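PDB 5BVR: alpha-actinin-like protein 1 from Schizosaccharomyces pombe, which binds actin filaments through its tandem calponin-homology domains and takes part in forming and organising the actin ring during cytokinesis and septation. Local coordinates for residues A[132-135]-A[136-140]; A[141-144]-A[145-149]; A[153-157]-A[158-162]; A[167-170]-A[171-174]; A[191-194]-A[195-199]. One frame throughout, in Å; residues are numbered along the deposited sequence.

Contact 1: residues A[132-135]-A[136-140]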
loop_
_atom_site.group_PDB
_atom_site.type_symbol
_atom_site.label_atom_id
_atom_site.label_comp_id
_atom_site.label_asym_id
_atom_site.label_seq_id
_atom_site.Cartn_x
_atom_site.Cartn_y
_atom_site.Cartn_z
ATOM N N LEU A 132 -9.190 -2.047 -10.323
ATOM C CA LEU A 132 -8.795 -2.599 -11.612
ATOM C C LEU A 132 -9.544 -1.889 -12.729
ATOM O O LEU A 132 -8.959 -1.478 -13.728
ATOM C CB LEU A 132 -9.047 -4.112 -11.673
ATOM C CG LEU A 132 -8.486 -4.756 -12.927
ATOM C CD1 LEU A 132 -6.965 -4.706 -12.925
ATOM C CD2 LEU A 132 -9.005 -6.181 -13.034
ATOM N N LEU A 133 -10.859 -1.771 -12.573
ATOM C CA LEU A 133 -11.652 -1.105 -13.605
ATOM C C LEU A 133 -11.191 0.346 -13.812
ATOM O O LEU A 133 -11.092 0.786 -14.947
ATOM C CB LEU A 133 -13.136 -1.178 -13.277
ATOM C CG LEU A 133 -14.034 -0.569 -14.346
ATOM C CD1 LEU A 133 -13.815 -1.212 -15.690
ATOM C CD2 LEU A 133 -15.491 -0.724 -13.934
ATOM N N TRP A 134 -10.896 1.075 -12.734
ATOM C CA TRP A 134 -10.358 2.423 -12.858
ATOM C C TRP A 134 -9.093 2.437 -13.710
ATOM O O TRP A 134 -8.946 3.249 -14.620
ATOM C CB TRP A 134 -10.101 3.013 -11.476
ATOM C CG TRP A 134 -9.535 4.394 -11.470
ATOM C CD1 TRP A 134 -10.244 5.569 -11.506
ATOM C CD2 TRP A 134 -8.152 4.768 -11.378
ATOM N NE1 TRP A 134 -9.388 6.639 -11.435
ATOM C CE2 TRP A 134 -8.101 6.174 -11.359
ATOM C CE3 TRP A 134 -6.953 4.053 -11.286
ATOM C CZ2 TRP A 134 -6.913 6.869 -11.284
ATOM C CZ3 TRP A 134 -5.770 4.765 -11.196
ATOM C CH2 TRP A 134 -5.761 6.150 -11.192
ATOM N N CYS A 135 -8.192 1.506 -13.446
ATOM C CA CYS A 135 -6.968 1.421 -14.236
ATOM C C CYS A 135 -7.275 1.150 -15.695
ATOM O O CYS A 135 -6.655 1.733 -16.576
ATOM C CB CYS A 135 -6.081 0.313 -13.694
ATOM S SG CYS A 135 -5.341 0.652 -12.055
ATOM N N GLN A 136 -8.208 0.247 -15.942
ATOM C CA GLN A 136 -8.597 -0.066 -17.318
ATOM C C GLN A 136 -9.202 1.126 -18.047
ATOM O O GLN A 136 -8.851 1.401 -19.206
ATOM C CB GLN A 136 -9.561 -1.256 -17.343
ATOM C CG GLN A 136 -8.923 -2.528 -16.853
ATOM C CD GLN A 136 -9.905 -3.672 -16.673
ATOM O OE1 GLN A 136 -11.098 -3.474 -16.446
ATOM N NE2 GLN A 136 -9.391 -4.891 -16.751
ATOM N N ARG A 137 -10.113 1.834 -17.372
ATOM C CA ARG A 137 -10.752 2.985 -18.001
ATOM C C ARG A 137 -9.753 4.108 -18.263
ATOM O O ARG A 137 -9.758 4.726 -19.343
ATOM C CB ARG A 137 -11.925 3.477 -17.155
ATOM C CG ARG A 137 -13.117 2.515 -17.114
ATOM C CD ARG A 137 -13.948 2.482 -18.430
ATOM N NE ARG A 137 -15.145 1.659 -18.220
ATOM C CZ ARG A 137 -15.218 0.348 -18.417
ATOM N NH1 ARG A 137 -14.180 -0.325 -18.921
ATOM N NH2 ARG A 137 -16.339 -0.297 -18.114
ATOM N N LYS A 138 -8.881 4.372 -17.299
ATOM C CA LYS A 138 -7.916 5.449 -17.431
ATOM C C LYS A 138 -6.859 5.153 -18.502
ATOM O O LYS A 138 -6.284 6.079 -19.060
ATOM C CB LYS A 138 -7.230 5.754 -16.101
ATOM C CG LYS A 138 -8.131 6.403 -15.037
ATOM C CD LYS A 138 -8.666 7.758 -15.472
ATOM C CE LYS A 138 -9.394 8.456 -14.334
ATOM N NZ LYS A 138 -9.808 9.843 -14.732
ATOM N N THR A 139 -6.622 3.877 -18.806
ATOM C CA THR A 139 -5.621 3.516 -19.831
ATOM C C THR A 139 -6.227 3.034 -21.137
ATOM O O THR A 139 -5.514 2.501 -21.994
ATOM C CB THR A 139 -4.625 2.452 -19.299
ATOM O OG1 THR A 139 -5.325 1.250 -18.931
ATOM C CG2 THR A 139 -3.834 3.000 -18.126
ATOM N N ALA A 140 -7.520 3.266 -21.291
ATOM C CA ALA A 140 -8.265 2.854 -22.482
ATOM C C ALA A 140 -7.627 3.311 -23.784
ATOM O O ALA A 140 -7.702 2.601 -24.783
ATOM C CB ALA A 140 -9.673 3.387 -22.388
#

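Contact 2: residues A[141-144]-A[145-149]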
loop_
_atom_site.group_PDB
_atom_site.type_symbol
_atom_site.label_atom_id
_atom_site.label_comp_id
_atom_site.label_asym_id
_atom_site.label_seq_id
_atom_site.Cartn_x
_atom_site.Cartn_y
_atom_site.Cartn_z
ATOM N N ASN A 141 -7.015 4.488 -23.789
ATOM C CA ASN A 141 -6.460 5.011 -25.038
ATOM C C ASN A 141 -5.044 4.551 -25.372
ATOM O O ASN A 141 -4.446 5.040 -26.342
ATOM C CB ASN A 141 -6.507 6.527 -25.024
ATOM C CG ASN A 141 -7.929 7.056 -25.046
ATOM O OD1 ASN A 141 -8.818 6.443 -25.637
ATOM N ND2 ASN A 141 -8.149 8.182 -24.392
ATOM N N TYR A 142 -4.525 3.591 -24.606
ATOM C CA TYR A 142 -3.125 3.167 -24.704
ATOM C C TYR A 142 -2.969 1.727 -25.195
ATOM O O TYR A 142 -1.881 1.162 -25.132
ATOM C CB TYR A 142 -2.421 3.375 -23.346
ATOM C CG TYR A 142 -2.367 4.825 -22.949
ATOM C CD1 TYR A 142 -3.472 5.456 -22.384
ATOM C CD2 TYR A 142 -1.220 5.585 -23.154
ATOM C CE1 TYR A 142 -3.428 6.781 -22.045
ATOM C CE2 TYR A 142 -1.175 6.914 -22.817
ATOM C CZ TYR A 142 -2.279 7.510 -22.248
ATOM O OH TYR A 142 -2.244 8.862 -21.925
ATOM N N HIS A 143 -4.058 1.154 -25.688
ATOM C CA HIS A 143 -3.994 -0.148 -26.324
ATOM C C HIS A 143 -3.340 -0.010 -27.692
ATOM O O HIS A 143 -3.533 0.998 -28.375
ATOM C CB HIS A 143 -5.389 -0.741 -26.466
ATOM C CG HIS A 143 -6.026 -1.059 -25.153
ATOM N ND1 HIS A 143 -5.738 -2.211 -24.451
ATOM C CD2 HIS A 143 -6.899 -0.362 -24.390
ATOM C CE1 HIS A 143 -6.422 -2.217 -23.321
ATOM N NE2 HIS A 143 -7.134 -1.106 -23.259
ATOM N N PRO A 144 -2.613 -1.046 -28.131
ATOM C CA PRO A 144 -2.450 -2.356 -27.494
ATOM C C PRO A 144 -1.281 -2.504 -26.528
ATOM O O PRO A 144 -1.213 -3.526 -25.844
ATOM C CB PRO A 144 -2.219 -3.272 -28.687
ATOM C CG PRO A 144 -1.472 -2.401 -29.646
ATOM C CD PRO A 144 -2.046 -1.032 -29.494
ATOM N N GLU A 145 -0.367 -1.538 -26.478
ATOM C CA GLU A 145 0.847 -1.699 -25.675
ATOM C C GLU A 145 0.571 -1.779 -24.182
ATOM O O GLU A 145 1.269 -2.483 -23.449
ATOM C CB GLU A 145 1.824 -0.558 -25.941
ATOM C CG GLU A 145 2.435 -0.582 -27.330
ATOM C CD GLU A 145 1.743 0.370 -28.290
ATOM O OE1 GLU A 145 0.517 0.586 -28.150
ATOM O OE2 GLU A 145 2.435 0.910 -29.183
ATOM N N VAL A 146 -0.416 -1.021 -23.726
ATOM C CA VAL A 146 -0.912 -1.145 -22.358
ATOM C C VAL A 146 -2.202 -1.955 -22.369
ATOM O O VAL A 146 -3.099 -1.719 -23.176
ATOM C CB VAL A 146 -1.170 0.255 -21.753
ATOM C CG1 VAL A 146 -1.824 0.145 -20.375
ATOM C CG2 VAL A 146 0.112 1.051 -21.676
ATOM N N ASP A 147 -2.289 -2.923 -21.462
ATOM C CA ASP A 147 -3.477 -3.749 -21.336
ATOM C C ASP A 147 -3.549 -4.239 -19.899
ATOM O O ASP A 147 -2.937 -5.242 -19.533
ATOM C CB ASP A 147 -3.447 -4.919 -22.311
ATOM C CG ASP A 147 -4.729 -5.733 -22.287
ATOM O OD1 ASP A 147 -5.756 -5.254 -21.768
ATOM O OD2 ASP A 147 -4.705 -6.868 -22.812
ATOM N N VAL A 148 -4.266 -3.504 -19.059
ATOM C CA VAL A 148 -4.292 -3.815 -17.640
ATOM C C VAL A 148 -5.326 -4.903 -17.395
ATOM O O VAL A 148 -6.531 -4.683 -17.545
ATOM C CB VAL A 148 -4.589 -2.571 -16.805
ATOM C CG1 VAL A 148 -4.669 -2.953 -15.347
ATOM C CG2 VAL A 148 -3.503 -1.550 -16.989
ATOM N N GLN A 149 -4.853 -6.094 -17.054
ATOM C CA GLN A 149 -5.716 -7.249 -16.871
ATOM C C GLN A 149 -5.609 -7.825 -15.460
ATOM O O GLN A 149 -6.358 -8.750 -15.115
ATOM C CB GLN A 149 -5.350 -8.342 -17.875
ATOM C CG GLN A 149 -5.723 -8.002 -19.305
ATOM C CD GLN A 149 -7.210 -7.691 -19.461
ATOM O OE1 GLN A 149 -8.054 -8.309 -18.811
ATOM N NE2 GLN A 149 -7.533 -6.722 -20.318
HETATM O O HOH W 1 0.529 2.647 -25.453
#

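Contact 3: residues A[153-157]-A[158-162]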
loop_
_atom_site.group_PDB
_atom_site.type_symbol
_atom_site.label_atom_id
_atom_site.label_comp_id
_atom_site.label_asym_id
_atom_site.label_seq_id
_atom_site.Cartn_x
_atom_site.Cartn_y
_atom_site.Cartn_z
ATOM N N ARG A 153 1.419 -9.014 -13.901
ATOM C CA ARG A 153 2.184 -8.956 -15.126
ATOM C C ARG A 153 1.857 -7.763 -15.999
ATOM O O ARG A 153 2.679 -7.384 -16.825
ATOM C CB ARG A 153 1.989 -10.257 -15.906
ATOM C CG ARG A 153 2.001 -11.474 -14.984
ATOM C CD ARG A 153 2.600 -12.667 -15.586
ATOM N NE ARG A 153 3.984 -12.414 -15.931
ATOM C CZ ARG A 153 4.713 -13.252 -16.644
ATOM N NH1 ARG A 153 4.169 -14.376 -17.099
ATOM N NH2 ARG A 153 5.968 -12.959 -16.917
ATOM N N SER A 154 0.675 -7.173 -15.825
ATOM C CA SER A 154 0.298 -5.998 -16.616
ATOM C C SER A 154 1.116 -4.754 -16.289
ATOM O O SER A 154 1.006 -3.756 -16.987
ATOM C CB SER A 154 -1.180 -5.629 -16.386
ATOM O OG SER A 154 -2.040 -6.691 -16.701
ATOM N N TRP A 155 1.889 -4.796 -15.207
ATOM C CA TRP A 155 2.614 -3.630 -14.705
ATOM C C TRP A 155 4.139 -3.701 -14.824
ATOM O O TRP A 155 4.822 -2.705 -14.569
ATOM C CB TRP A 155 2.271 -3.461 -13.203
ATOM C CG TRP A 155 0.806 -3.245 -13.004
ATOM C CD1 TRP A 155 -0.143 -4.194 -12.851
ATOM C CD2 TRP A 155 0.114 -1.983 -13.059
ATOM N NE1 TRP A 155 -1.385 -3.613 -12.771
ATOM C CE2 TRP A 155 -1.255 -2.254 -12.899
ATOM C CE3 TRP A 155 0.527 -0.654 -13.213
ATOM C CZ2 TRP A 155 -2.216 -1.251 -12.892
ATOM C CZ3 TRP A 155 -0.434 0.351 -13.198
ATOM C CH2 TRP A 155 -1.781 0.038 -13.009
ATOM N N THR A 156 4.668 -4.849 -15.251
ATOM C CA THR A 156 6.105 -5.076 -15.164
ATOM C C THR A 156 6.924 -4.409 -16.265
ATOM O O THR A 156 8.131 -4.285 -16.130
ATOM C CB THR A 156 6.429 -6.581 -15.089
ATOM O OG1 THR A 156 5.983 -7.244 -16.282
ATOM C CG2 THR A 156 5.778 -7.207 -13.834
ATOM N N ASN A 157 6.289 -3.915 -17.320
ATOM C CA ASN A 157 7.058 -3.238 -18.375
ATOM C C ASN A 157 7.118 -1.715 -18.234
ATOM O O ASN A 157 7.689 -1.045 -19.089
ATOM C CB ASN A 157 6.600 -3.647 -19.784
ATOM C CG ASN A 157 5.265 -3.040 -20.195
ATOM O OD1 ASN A 157 4.756 -2.144 -19.553
ATOM N ND2 ASN A 157 4.698 -3.529 -21.278
ATOM N N GLY A 158 6.514 -1.178 -17.170
ATOM C CA GLY A 158 6.587 0.262 -16.910
ATOM C C GLY A 158 5.538 1.122 -17.586
ATOM O O GLY A 158 5.298 2.264 -17.156
ATOM N N LEU A 159 4.920 0.611 -18.640
ATOM C CA LEU A 159 4.100 1.472 -19.498
ATOM C C LEU A 159 2.780 1.833 -18.854
ATOM O O LEU A 159 2.301 2.965 -19.050
ATOM C CB LEU A 159 3.848 0.847 -20.865
ATOM C CG LEU A 159 5.074 0.783 -21.767
ATOM C CD1 LEU A 159 4.741 0.023 -23.065
ATOM C CD2 LEU A 159 5.619 2.172 -22.076
ATOM N N ALA A 160 2.163 0.909 -18.122
ATOM C CA ALA A 160 0.880 1.239 -17.489
ATOM C C ALA A 160 1.034 2.407 -16.500
ATOM O O ALA A 160 0.195 3.310 -16.461
ATOM C CB ALA A 160 0.248 0.030 -16.809
ATOM N N PHE A 161 2.101 2.390 -15.693
ATOM C CA PHE A 161 2.372 3.491 -14.779
ATOM C C PHE A 161 2.559 4.785 -15.568
ATOM O O PHE A 161 1.992 5.819 -15.200
ATOM C CB PHE A 161 3.602 3.254 -13.900
ATOM C CG PHE A 161 3.409 2.198 -12.846
ATOM C CD1 PHE A 161 2.525 2.388 -11.808
ATOM C CD2 PHE A 161 4.152 1.033 -12.873
ATOM C CE1 PHE A 161 2.359 1.427 -10.805
ATOM C CE2 PHE A 161 3.996 0.070 -11.853
ATOM C CZ PHE A 161 3.088 0.277 -10.846
ATOM N N CYS A 162 3.344 4.729 -16.639
ATOM C CA CYS A 162 3.578 5.929 -17.447
ATOM C C CYS A 162 2.295 6.440 -18.082
ATOM O O CYS A 162 2.067 7.656 -18.123
ATOM C CB CYS A 162 4.619 5.688 -18.531
ATOM S SG CYS A 162 6.315 5.500 -17.896
HETATM O O HOH W 2 2.852 -1.896 -17.694
HETATM O O HOH W 3 3.641 -0.281 -15.606
#

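Contact 4: residues A[167-170]-A[171-174]. With ZN (zinc ion), chain B.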
loop_
_atom_site.group_PDB
_atom_site.type_symbol
_atom_site.label_atom_id
_atom_site.label_comp_id
_atom_site.label_asym_id
_atom_site.label_seq_id
_atom_site.Cartn_x
_atom_site.Cartn_y
_atom_site.Cartn_z
ATOM N N GLN A 167 -2.050 10.396 -18.909
ATOM C CA GLN A 167 -3.443 10.736 -19.183
ATOM C C GLN A 167 -3.974 11.724 -18.150
ATOM O O GLN A 167 -4.840 12.546 -18.454
ATOM C CB GLN A 167 -4.343 9.512 -19.299
ATOM C CG GLN A 167 -4.411 8.636 -18.084
ATOM C CD GLN A 167 -5.389 9.140 -17.062
ATOM O OE1 GLN A 167 -6.460 9.652 -17.414
ATOM N NE2 GLN A 167 -5.047 8.959 -15.780
ATOM N N HIS A 168 -3.401 11.681 -16.951
ATOM C CA HIS A 168 -3.812 12.590 -15.890
ATOM C C HIS A 168 -3.125 13.956 -16.031
ATOM O O HIS A 168 -3.749 15.005 -15.798
ATOM C CB HIS A 168 -3.507 11.920 -14.546
ATOM C CG HIS A 168 -3.605 12.829 -13.362
ATOM N ND1 HIS A 168 -4.809 13.302 -12.853
ATOM C CD2 HIS A 168 -2.622 13.365 -12.608
ATOM C CE1 HIS A 168 -4.536 14.056 -11.795
ATOM N NE2 HIS A 168 -3.223 14.131 -11.645
ATOM N N ARG A 169 -1.848 13.951 -16.392
ATOM C CA ARG A 169 -1.066 15.182 -16.567
ATOM C C ARG A 169 -0.130 15.063 -17.762
ATOM O O ARG A 169 1.039 14.721 -17.596
ATOM C CB ARG A 169 -0.224 15.448 -15.319
ATOM C CG ARG A 169 -1.012 15.975 -14.135
ATOM C CD ARG A 169 -1.273 17.463 -14.233
ATOM N NE ARG A 169 -0.048 18.261 -14.341
ATOM C CZ ARG A 169 0.688 18.675 -13.310
ATOM N NH1 ARG A 169 0.350 18.363 -12.064
ATOM N NH2 ARG A 169 1.772 19.408 -13.529
ATOM N N PRO A 170 -0.650 15.348 -18.963
ATOM C CA PRO A 170 0.154 15.129 -20.173
ATOM C C PRO A 170 1.353 16.057 -20.263
ATOM O O PRO A 170 2.278 15.786 -21.023
ATOM C CB PRO A 170 -0.835 15.359 -21.316
ATOM C CG PRO A 170 -2.009 16.015 -20.685
ATOM C CD PRO A 170 -2.063 15.600 -19.278
ATOM N N ASP A 171 1.335 17.135 -19.486
ATOM C CA ASP A 171 2.466 18.035 -19.384
ATOM C C ASP A 171 3.642 17.463 -18.589
ATOM O O ASP A 171 4.767 17.950 -18.739
ATOM C CB ASP A 171 2.024 19.353 -18.738
ATOM C CG ASP A 171 1.434 19.158 -17.366
ATOM O OD1 ASP A 171 0.391 18.467 -17.253
ATOM O OD2 ASP A 171 2.000 19.720 -16.406
ATOM N N LEU A 172 3.408 16.422 -17.775
ATOM C CA LEU A 172 4.458 15.898 -16.884
ATOM C C LEU A 172 5.287 14.762 -17.480
ATOM O O LEU A 172 6.430 14.530 -17.083
ATOM C CB LEU A 172 3.857 15.386 -15.578
ATOM C CG LEU A 172 3.437 16.452 -14.578
ATOM C CD1 LEU A 172 2.874 15.764 -13.350
ATOM C CD2 LEU A 172 4.605 17.376 -14.204
ATOM N N LEU A 173 4.705 14.045 -18.425
ATOM C CA LEU A 173 5.327 12.829 -18.922
ATOM C C LEU A 173 4.870 12.698 -20.356
ATOM O O LEU A 173 3.692 12.449 -20.596
ATOM C CB LEU A 173 4.886 11.627 -18.066
ATOM C CG LEU A 173 5.715 10.335 -18.163
ATOM C CD1 LEU A 173 5.440 9.411 -16.980
ATOM C CD2 LEU A 173 5.432 9.597 -19.425
ATOM N N ASP A 174 5.794 12.900 -21.292
ATOM C CA ASP A 174 5.525 12.767 -22.721
ATOM C C ASP A 174 5.579 11.303 -23.161
ATOM O O ASP A 174 6.620 10.811 -23.613
ATOM C CB ASP A 174 6.532 13.594 -23.523
ATOM C CG ASP A 174 6.220 13.630 -25.007
ATOM O OD1 ASP A 174 5.314 12.896 -25.456
ATOM O OD2 ASP A 174 6.899 14.394 -25.729
HETATM ZN ZN ZN B . -6.577 12.836 -13.307
HETATM O O HOH W 4 -6.884 10.596 -13.590
HETATM O O HOH W 5 -6.990 13.719 -15.061
#

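Contact 5: residues A[191-194]-A[195-199]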
loop_
_atom_site.group_PDB
_atom_site.type_symbol
_atom_site.label_atom_id
_atom_site.label_comp_id
_atom_site.label_asym_id
_atom_site.label_seq_id
_atom_site.Cartn_x
_atom_site.Cartn_y
_atom_site.Cartn_z
ATOM N N PHE A 191 7.867 6.379 -11.488
ATOM C CA PHE A 191 7.940 6.429 -10.037
ATOM C C PHE A 191 8.451 7.793 -9.577
ATOM O O PHE A 191 7.961 8.319 -8.572
ATOM C CB PHE A 191 8.845 5.327 -9.489
ATOM C CG PHE A 191 8.289 3.933 -9.629
ATOM C CD1 PHE A 191 7.095 3.665 -10.305
ATOM C CD2 PHE A 191 8.968 2.871 -9.051
ATOM C CE1 PHE A 191 6.617 2.340 -10.393
ATOM C CE2 PHE A 191 8.495 1.582 -9.150
ATOM C CZ PHE A 191 7.317 1.326 -9.811
ATOM N N ASP A 192 9.421 8.349 -10.301
ATOM C CA ASP A 192 10.014 9.644 -9.942
ATOM C C ASP A 192 9.010 10.781 -10.126
ATOM O O ASP A 192 8.847 11.637 -9.253
ATOM C CB ASP A 192 11.234 9.928 -10.818
ATOM C CG ASP A 192 12.440 9.094 -10.460
ATOM O OD1 ASP A 192 12.443 8.449 -9.395
ATOM O OD2 ASP A 192 13.411 9.098 -11.265
ATOM N N ILE A 193 8.336 10.797 -11.260
ATOM C CA ILE A 193 7.362 11.843 -11.531
ATOM C C ILE A 193 6.186 11.760 -10.559
ATOM O O ILE A 193 5.759 12.781 -10.012
ATOM C CB ILE A 193 6.880 11.781 -12.973
ATOM C CG1 ILE A 193 8.024 12.156 -13.916
ATOM C CG2 ILE A 193 5.708 12.716 -13.188
ATOM C CD1 ILE A 193 7.712 11.902 -15.375
ATOM N N ALA A 194 5.660 10.560 -10.337
ATOM C CA ALA A 194 4.591 10.347 -9.355
ATOM C C ALA A 194 4.962 10.930 -7.998
ATOM O O ALA A 194 4.169 11.625 -7.355
ATOM C CB ALA A 194 4.298 8.864 -9.224
ATOM N N GLN A 195 6.183 10.664 -7.555
ATOM C CA GLN A 195 6.609 11.150 -6.244
ATOM C C GLN A 195 6.845 12.655 -6.255
ATOM O O GLN A 195 6.316 13.377 -5.408
ATOM C CB GLN A 195 7.864 10.414 -5.791
ATOM C CG GLN A 195 8.268 10.693 -4.366
ATOM C CD GLN A 195 9.170 11.892 -4.255
ATOM O OE1 GLN A 195 10.207 11.965 -4.921
ATOM N NE2 GLN A 195 8.784 12.848 -3.414
ATOM N N LYS A 196 7.612 13.139 -7.222
ATOM C CA LYS A 196 8.056 14.543 -7.193
ATOM C C LYS A 196 6.950 15.535 -7.540
ATOM O O LYS A 196 6.923 16.647 -7.001
ATOM C CB LYS A 196 9.248 14.723 -8.128
ATOM C CG LYS A 196 9.801 16.132 -8.175
ATOM C CD LYS A 196 11.010 16.219 -9.098
ATOM C CE LYS A 196 11.571 17.631 -9.150
ATOM N NZ LYS A 196 10.548 18.614 -9.601
ATOM N N SER A 197 6.046 15.152 -8.432
ATOM C CA SER A 197 5.077 16.090 -8.979
ATOM C C SER A 197 3.652 15.810 -8.517
ATOM O O SER A 197 2.795 16.698 -8.579
ATOM C CB SER A 197 5.122 16.102 -10.510
ATOM O OG SER A 197 6.382 16.545 -10.980
ATOM N N ILE A 198 3.389 14.592 -8.051
ATOM C CA ILE A 198 2.025 14.201 -7.727
ATOM C C ILE A 198 1.888 13.777 -6.258
ATOM O O ILE A 198 0.784 13.472 -5.801
ATOM C CB ILE A 198 1.497 13.111 -8.686
ATOM C CG1 ILE A 198 1.959 13.412 -10.114
ATOM C CG2 ILE A 198 -0.050 13.011 -8.601
ATOM C CD1 ILE A 198 1.516 12.438 -11.179
ATOM N N GLY A 199 2.996 13.785 -5.518
ATOM C CA GLY A 199 2.979 13.448 -4.095
ATOM C C GLY A 199 2.696 11.987 -3.771
ATOM O O GLY A 199 2.303 11.653 -2.641
#

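Contact 1: residues A[132-135]-A[136-140]
Lys138 lies across the indole of Trp134, one helical turn further on. Its CG sits over one face of the ring, 3.8 Å from the centroid of the five-membered ring, in a CH-pi contact. The chain bends at chi2 (-62°), and this carries CE to within 3.4 Å of Trp134 NE1. Arg137 and Leu133 meet in a similar way. Leu133 CD1 rests over one face of the guanidinium, 3.4 Å from Arg137 CZ, and it touches NH1 and NH2 as well. The same arginine forms a salt bridge to Glu123 through NE. Gln136 runs extended past Leu132, with its NE2 3.9 Å from Leu132 CG. That amide nitrogen is hydrogen-bonded to Val148 O.

These pairs belong to helix 127-138, the first long helix of the second calponin-homology domain. Trp134 is buried and also meets Phe228 edge to face. Replacing Trp134 by an alanine takes the indole away and would probably leave Phe228 without its aromatic partner and the Lys138 chain without the face it lies on.

Regular backbone bonds run from Gln136, Arg137 and Lys138 to Leu132, Leu133 and Trp134. Thr139 is the first residue to leave the helix. Its OG1 stands between the backbone N and the carbonyl carbon (chi1 61°) and donates to Cys135 O at 2.7 Å. Thr139 N makes a weaker bond to Cys135 O, at 3.1 Å.

Contact 2: residues A[141-144]-A[145-149]
Tyr142 and Val146 meet through their backbones and their CB atoms. Val146 N donates to Tyr142 O at 3.0 Å, in a nearly straight bond with an N-H...O angle of 166°. Beside it, Tyr142 CB packs on Val146 CB at 3.7 Å. A water also donates to Tyr142 O, at 2.8 Å. The bond from this water to Glu145 OE1 is weak.

The peptide bond between His143 and Pro144 is cis. Next in the chain, Glu145 bends at chi2 (99°), which lays its side chain alongside the proline ring and brings OE1 to 3.3 Å from Pro144 CD. The His143 imidazole has Asp147 OD1 at its edge, 3.5 Å from His143 CE1, with ring and carboxylate planes 65° apart. Gln149 NE2 donates to Asp147 OD1 at 2.7 Å, and the oxygen lies in the plane of the glutamine amide. This bond is likely to limit the rotation of the Asp147 carboxylate.

Further out, the Tyr142 hydroxyl is hydrogen-bonded to His166 ND1, and its ring meets Tyr175 edge to face. Val146 is buried against Thr139, Leu159 and Tyr175. Gln149 N bonds to Ser154 OG. Tyr142 and Val146 thus tie the segment to helix 159-168 and its neighbours, while His143, Pro144 and Glu145 are exposed. It forms part of the long loop that joins helices 127-138 and 159-168 in the second calponin-homology domain.

Contact 3: residues A[153-157]-A[158-162]
Trp155 leans on the first turn of helix 159-168, touching Ala160 and Phe161. With CG anti to the carbonyl carbon (chi1 -60°), the indole reaches the helix. Its CB lies 4.2 Å from Phe161 CE2. Further along the indole, CE3 stands over the centre of the Phe161 ring, 3.6 Å from CZ. The rings meet edge to face, their planes 50° apart. Ala160 CB lies over one face of the indole, 3.7 Å from Trp155 CZ3. At the far end CH2 packs on Cys135 SG, while NE1 donates to Asp150 O.

The indole thus lies in the core of the second calponin-homology domain, where Ile220 and Val224 of helix 217-234 also touch it. A type I turn from Trp155 to Gly158 leads into the helix. Gly158, with positive phi, takes the N-cap position. Asn157 OD1 accepts from Leu159 N at 2.9 Å. One water donates to this oxygen and to Ser154 O, and accepts from Ala160 N. A second donates to Trp155 O and accepts from Phe161 N.

Contact 4: residues A[167-170]-A[171-174]
Two bends in Arg169, at chi2 (-81°) and chi3 (-58°), bring its guanidinium edge to Asp171 and one face to Leu172. Asp171 CG stands between its own backbone N and carbonyl carbon (chi1 59°), which turns the carboxylate to meet it. The salt bridge is side-on. Arg169 NE donates to Asp171 OD1 at 3.0 Å, and Arg169 NH2 donates to Asp171 OD2 at 2.9 Å. Both oxygens use their syn lone pairs, and the two flat groups are nearly coplanar. Leu172 CD1 covers one guanidinium face, 3.6 Å from Arg169 CZ. In the backbone, Leu172 N donates to Arg169 O at 2.9 Å.

A serine in place of Arg169 has no guanidinium, and would probably leave the Asp171 carboxylate without its charged mate and Leu172 CD1 without the face it packs on.

His168, just before the arginine, binds a zinc ion through ND1 at 1.9 Å. Two waters, at 2.0 and 2.3 Å from the zinc, and Asp235 complete the site. The more distant water also accepts from Gln167 NE2, and the His168 ring stacks on Phe231. The contact lies at the C-terminal end of helix 159-168 of the second calponin-homology domain, where the last helical residue, His168, carries a zinc site.

Contact 5: residues A[191-194]-A[195-199]
Ala194 and Ile198 form the packed side of the last turns of helix 183-198, a helix of the second calponin-homology domain. Ile198 CG1, anti to the carbonyl carbon (chi1 -40°), brings CD1 back to 4.1 Å from Ala194 CA. The Ile198 side chain is buried against Phe231 and Leu234 of helix 217-234 and against Ile165. Ala194 touches Tyr223 and Tyr227 of the same long helix. Phe191 is buried too, edge to face with both Tyr223 and Phe161.

The opposite character belongs to Gln195 and Lys196, which are exposed. Their side chains lead away from the preceding turn, and only the CB atoms come near it. Lys196 CB is 3.3 Å from Asp192 O, and Gln195 CB is 3.5 Å from Phe191 O. Asp192 is partly exposed, and its carboxylate is held by a salt bridge to Arg202.

Backbone bonds run along both sides. Lys196 N donates to Asp192 O at 2.8 Å and Ser197 N to Ile193 O at 2.9 Å. Gly199 leaves helical geometry with positive phi (69°), a conformation that favours glycine. The bond from Ile198 N to Ala194 O is weak, at 3.1 Å with an N-H...O angle of 132°.

In the fold
All five contacts lie in the second calponin-homology domain. Contacts 1 and 2 have centres 9 Å apart and pack together where Leu132 CD1 is 3.8 Å from Val148 CG1. Contact 2 joins contact 3 where Val146 CG2 lies 3.8 Å from Leu159 CB. Contacts 3 and 4 sit at the two ends of helix 159-168, their centres 16 Å apart. Contact 5 packs on both: Phe161 CD2 is 3.7 Å from Phe191 CE1, and Leu172 CD1 is 3.6 Å from Ser197 CB. The zinc ion bound in contact 4 is about 5 Å from the Lys138 side chain of contact 1. Contacts 1 and 5 do not touch; their nearest atoms are about 9 Å apart.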